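Local coordinates for uncharacterized protein (Magnetospirillum magneticum AMB-1, PDB 5MU5), which is probably a flagellin glycosyltransferase of the Maf family, a protein involved in the formation of bacterial flagella, at residues D542-W546 against P547-V551. Residues are numbered along the deposited sequence; the frame is centred on the assembly and turned at random.
Sequences DREDW and PRSIV
Asp545 lays its carboxylate across the first turn of helix 546-564, with OD2 and CG over CB of Arg548 and OD1 against the Pro547 ring, 3.3 Å from CD. CG stands anti to the backbone N (chi1 -176°), which turns OD1 back to the helix start, where it accepts a weak, long bond from Arg548 N at 3.5 Å. The charges of this pair do not meet: Arg548 runs extended, and its guanidinium plane lies nearly perpendicular to the carboxylate. At the next residue, Ser549 joins its hydroxyl to Glu544, OG giving a very short hydrogen bond of 2.5 Å to OE2, while Ser549 N bonds Asp545 O at 3.1 Å in the carbonyl plane. Pro547, which has no N-H to offer in this first turn, sets CD 3.4 Å from Trp546 CB and, like Trp546 and Ile550, touches Phe644 of helix 618-646. An alanine at Pro547 lacks the ring carbons CG and CD packed beside Asp545 OD1, and the carboxylate would probably be freer to turn. Carboxylate before the helix, proline in its first turn: this is an Asp N-cap, its capping bond weak, at the start of a helix of the Maf helical bundle domain.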
loop_
_atom_site.group_PDB
_atom_site.type_symbol
_atom_site.label_atom_id
_atom_site.label_comp_id
_atom_site.label_asym_id
_atom_site.label_seq_id
_atom_site.Cartn_x
_atom_site.Cartn_y
_atom_site.Cartn_z
ATOM N N ASP A 542 -7.162 7.543 -26.799
ATOM C CA ASP A 542 -7.383 6.782 -28.032
ATOM C C ASP A 542 -6.432 5.606 -28.265
ATOM O O ASP A 542 -6.624 4.861 -29.222
ATOM C CB ASP A 542 -7.285 7.703 -29.271
ATOM C CG ASP A 542 -8.303 8.831 -29.261
ATOM O OD1 ASP A 542 -9.363 8.688 -28.615
ATOM O OD2 ASP A 542 -8.050 9.865 -29.913
ATOM N N ARG A 543 -5.425 5.422 -27.418
ATOM C CA ARG A 543 -4.402 4.409 -27.688
ATOM C C ARG A 543 -4.807 2.967 -27.367
ATOM O O ARG A 543 -4.058 2.027 -27.663
ATOM C CB ARG A 543 -3.116 4.763 -26.961
ATOM C CG ARG A 543 -3.106 4.455 -25.472
ATOM C CD ARG A 543 -1.811 4.955 -24.883
ATOM N NE ARG A 543 -1.521 4.452 -23.539
ATOM C CZ ARG A 543 -2.058 4.912 -22.408
ATOM N NH1 ARG A 543 -2.994 5.854 -22.406
ATOM N NH2 ARG A 543 -1.664 4.398 -21.266
ATOM N N GLU A 544 -5.975 2.795 -26.758
ATOM C CA GLU A 544 -6.486 1.468 -26.440
ATOM C C GLU A 544 -8.000 1.500 -26.225
ATOM O O GLU A 544 -8.554 2.507 -25.770
ATOM C CB GLU A 544 -5.796 0.940 -25.190
ATOM C CG GLU A 544 -5.968 -0.555 -24.969
ATOM C CD GLU A 544 -5.207 -1.059 -23.757
ATOM O OE1 GLU A 544 -4.068 -0.593 -23.515
ATOM O OE2 GLU A 544 -5.746 -1.928 -23.043
ATOM N N ASP A 545 -8.665 0.402 -26.588
ATOM C CA ASP A 545 -10.093 0.242 -26.336
ATOM C C ASP A 545 -10.221 -0.244 -24.875
ATOM O O ASP A 545 -10.077 -1.428 -24.582
ATOM C CB ASP A 545 -10.713 -0.747 -27.330
ATOM C CG ASP A 545 -12.220 -0.865 -27.176
ATOM O OD1 ASP A 545 -12.759 -0.395 -26.148
ATOM O OD2 ASP A 545 -12.873 -1.436 -28.070
ATOM N N TRP A 546 -10.484 0.692 -23.969
ATOM C CA TRP A 546 -10.457 0.422 -22.535
ATOM C C TRP A 546 -11.511 -0.586 -22.070
ATOM O O TRP A 546 -11.167 -1.561 -21.407
ATOM C CB TRP A 546 -10.529 1.744 -21.741
ATOM C CG TRP A 546 -9.450 2.742 -22.190
ATOM C CD1 TRP A 546 -9.639 3.921 -22.859
ATOM C CD2 TRP A 546 -8.034 2.589 -22.038
ATOM N NE1 TRP A 546 -8.421 4.524 -23.111
ATOM C CE2 TRP A 546 -7.423 3.722 -22.625
ATOM C CE3 TRP A 546 -7.221 1.600 -21.467
ATOM C CZ2 TRP A 546 -6.038 3.894 -22.650
ATOM C CZ3 TRP A 546 -5.844 1.778 -21.484
ATOM C CH2 TRP A 546 -5.267 2.914 -22.079
ATOM N N PRO A 547 -12.792 -0.364 -22.412
ATOM C CA PRO A 547 -13.759 -1.324 -21.922
ATOM C C PRO A 547 -13.476 -2.721 -22.445
ATOM O O PRO A 547 -13.676 -3.709 -21.729
ATOM C CB PRO A 547 -15.103 -0.794 -22.449
ATOM C CG PRO A 547 -14.770 0.196 -23.507
ATOM C CD PRO A 547 -13.434 0.749 -23.132
ATOM N N ARG A 548 -12.982 -2.799 -23.675
ATOM C CA ARG A 548 -12.692 -4.085 -24.279
ATOM C C ARG A 548 -11.609 -4.823 -23.488
ATOM O O ARG A 548 -11.778 -6.003 -23.170
ATOM C CB ARG A 548 -12.311 -3.916 -25.744
ATOM C CG ARG A 548 -12.245 -5.223 -26.490
ATOM C CD ARG A 548 -11.946 -5.023 -27.966
ATOM N NE ARG A 548 -11.501 -6.284 -28.550
ATOM C CZ ARG A 548 -11.320 -6.506 -29.846
ATOM N NH1 ARG A 548 -11.548 -5.552 -30.742
ATOM N NH2 ARG A 548 -10.912 -7.703 -30.249
ATOM N N SER A 549 -10.526 -4.125 -23.147
ATOM C CA SER A 549 -9.467 -4.678 -22.296
ATOM C C SER A 549 -9.978 -5.182 -20.946
ATOM O O SER A 549 -9.516 -6.196 -20.427
ATOM C CB SER A 549 -8.447 -3.594 -21.962
ATOM O OG SER A 549 -7.995 -2.945 -23.129
ATOM N N ILE A 550 -10.900 -4.432 -20.357
ATOM C CA ILE A 550 -11.410 -4.768 -19.048
ATOM C C ILE A 550 -12.275 -6.018 -19.145
ATOM O O ILE A 550 -12.091 -6.974 -18.398
ATOM C CB ILE A 550 -12.189 -3.599 -18.424
ATOM C CG1 ILE A 550 -11.236 -2.414 -18.182
ATOM C CG2 ILE A 550 -12.808 -4.026 -17.106
ATOM C CD1 ILE A 550 -11.916 -1.073 -17.984
ATOM N N VAL A 551 -13.196 -6.005 -20.091
ATOM C CA VAL A 551 -14.103 -7.114 -20.298
ATOM C C VAL A 551 -13.353 -8.408 -20.662
ATOM O O VAL A 551 -13.745 -9.503 -20.254
ATOM C CB VAL A 551 -15.130 -6.726 -21.355
ATOM C CG1 VAL A 551 -15.943 -7.935 -21.794
ATOM C CG2 VAL A 551 -16.026 -5.628 -20.788
#